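Local coordinates for FrpC operon protein (Neisseria meningitidis, PDB 5EDF) that is of unknown function but binds the iron-regulated FrpC protein and is putatively involved in adhesion, at residues A[61-66]-A[99-104]. Numbering follows the deposited sequence.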
# COMPACT_ATOMS: atom_id res chain seq x y z
N ILE A 61 -8.59 6.37 5.93
CA ILE A 61 -7.64 7.31 5.39
C ILE A 61 -7.00 6.66 4.18
O ILE A 61 -6.65 5.49 4.24
CB ILE A 61 -6.51 7.65 6.40
CG1 ILE A 61 -7.09 8.15 7.74
CG2 ILE A 61 -5.55 8.70 5.78
CD1 ILE A 61 -6.02 8.26 8.81
N GLU A 62 -6.83 7.40 3.10
CA GLU A 62 -6.18 6.91 1.89
C GLU A 62 -4.94 7.73 1.68
O GLU A 62 -5.01 8.85 1.18
CB GLU A 62 -7.10 6.97 0.66
CG GLU A 62 -6.49 6.34 -0.59
CD GLU A 62 -7.43 6.33 -1.76
OE1 GLU A 62 -8.35 7.18 -1.82
OE2 GLU A 62 -7.26 5.45 -2.64
N ILE A 63 -3.79 7.24 2.12
CA ILE A 63 -2.52 7.91 1.85
C ILE A 63 -2.02 7.54 0.46
O ILE A 63 -2.46 6.52 -0.10
CB ILE A 63 -1.45 7.60 2.93
CG1 ILE A 63 -1.02 6.13 2.93
CG2 ILE A 63 -1.93 8.06 4.30
CD1 ILE A 63 0.29 5.89 3.75
N SER A 64 -1.12 8.33 -0.08
CA SER A 64 -0.55 8.08 -1.39
C SER A 64 0.95 8.20 -1.27
O SER A 64 1.46 9.15 -0.71
CB SER A 64 -1.15 9.05 -2.44
OG SER A 64 -2.57 8.99 -2.52
N VAL A 65 1.65 7.21 -1.80
CA VAL A 65 3.11 7.18 -1.78
C VAL A 65 3.71 7.02 -3.17
O VAL A 65 3.23 6.23 -3.99
CB VAL A 65 3.66 6.08 -0.87
CG1 VAL A 65 3.30 6.31 0.61
CG2 VAL A 65 3.14 4.69 -1.30
N TYR A 66 4.74 7.79 -3.43
CA TYR A 66 5.55 7.60 -4.61
C TYR A 66 6.56 6.50 -4.33
O TYR A 66 7.22 6.52 -3.28
CB TYR A 66 6.28 8.91 -4.98
CG TYR A 66 7.30 8.82 -6.09
CD1 TYR A 66 6.93 8.52 -7.39
CD2 TYR A 66 8.62 9.04 -5.84
CE1 TYR A 66 7.85 8.45 -8.40
CE2 TYR A 66 9.55 9.00 -6.86
CZ TYR A 66 9.15 8.69 -8.13
OH TYR A 66 10.10 8.63 -9.17
N ASP A 99 1.21 4.86 -5.39
CA ASP A 99 0.31 3.84 -4.85
C ASP A 99 -0.57 4.43 -3.75
O ASP A 99 -0.14 5.31 -3.00
CB ASP A 99 1.12 2.68 -4.27
CG ASP A 99 1.93 1.94 -5.29
OD1 ASP A 99 1.54 1.86 -6.47
OD2 ASP A 99 3.00 1.38 -4.90
N ASP A 100 -1.80 3.93 -3.64
CA ASP A 100 -2.73 4.31 -2.59
C ASP A 100 -2.78 3.25 -1.53
O ASP A 100 -2.83 2.05 -1.85
CB ASP A 100 -4.11 4.51 -3.17
CG ASP A 100 -4.17 5.72 -4.07
OD1 ASP A 100 -3.95 6.82 -3.58
OD2 ASP A 100 -4.47 5.51 -5.26
N ILE A 101 -2.76 3.65 -0.28
CA ILE A 101 -2.81 2.72 0.84
C ILE A 101 -3.98 3.09 1.72
O ILE A 101 -4.07 4.23 2.20
CB ILE A 101 -1.47 2.71 1.64
CG1 ILE A 101 -0.30 2.31 0.72
CG2 ILE A 101 -1.62 1.80 2.87
CD1 ILE A 101 1.06 2.59 1.30
N VAL A 102 -4.93 2.17 1.89
CA VAL A 102 -6.17 2.45 2.61
C VAL A 102 -6.06 1.89 4.02
O VAL A 102 -5.86 0.69 4.22
CB VAL A 102 -7.38 1.92 1.85
CG1 VAL A 102 -8.67 2.16 2.66
CG2 VAL A 102 -7.50 2.55 0.48
N ILE A 103 -6.25 2.78 4.99
CA ILE A 103 -6.11 2.48 6.41
C ILE A 103 -7.47 2.62 7.08
O ILE A 103 -8.12 3.66 6.96
CB ILE A 103 -5.12 3.44 7.08
CG1 ILE A 103 -3.78 3.40 6.38
CG2 ILE A 103 -4.97 3.10 8.58
CD1 ILE A 103 -2.81 4.51 6.79
N ARG A 104 -7.87 1.58 7.81
CA ARG A 104 -9.10 1.58 8.62
C ARG A 104 -8.78 1.01 9.98
O ARG A 104 -7.77 0.35 10.16
CB ARG A 104 -10.20 0.70 8.00
CG ARG A 104 -10.61 1.18 6.66
CD ARG A 104 -11.74 0.32 6.11
NE ARG A 104 -12.96 0.68 6.80
CZ ARG A 104 -13.96 1.42 6.30
NH1 ARG A 104 -13.98 1.84 5.05
NH2 ARG A 104 -14.97 1.71 7.09
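With chi1 of -57° in S64 and -68° in D100, OG and CG both lie beside their own backbone N, and S64 OG donates a hydrogen bond to D100 OD1 (2.8 Å), meeting it nearly along the C-O axis. The same OD1 also takes a salt bridge from R37. E62 approaches this carboxylate from another direction on an extended chain, its OE2 3.7 Å from D100 OD1; the two carboxylate planes stand 51° apart. The closeness of these acids is probably eased by R37, which also forms a long, weak ion pair with E62 OE1.

The segments are neighbouring antiparallel strands of the large antiparallel sheet, in which 98-105 lies between 61-70 and 189-193. I61-I103, I63-I101 and V65-D99 are hydrogen-bonded pairs. The I63 N bond to I101 O is clearly the most bent, whereas I103 N donates almost straight to I61 O.

On the face opposite D100, I63 CG1 packs 3.7 Å from I101 CB, and I101 CD1 lies 3.9 Å from V65 CG2. Helix 205-224 packs over this apolar row through L218, F222 and V215, and its Y211 hydrogen-bonds D99 OD2; the backbone N atoms of F196 and I197 also bind that buried carboxylate.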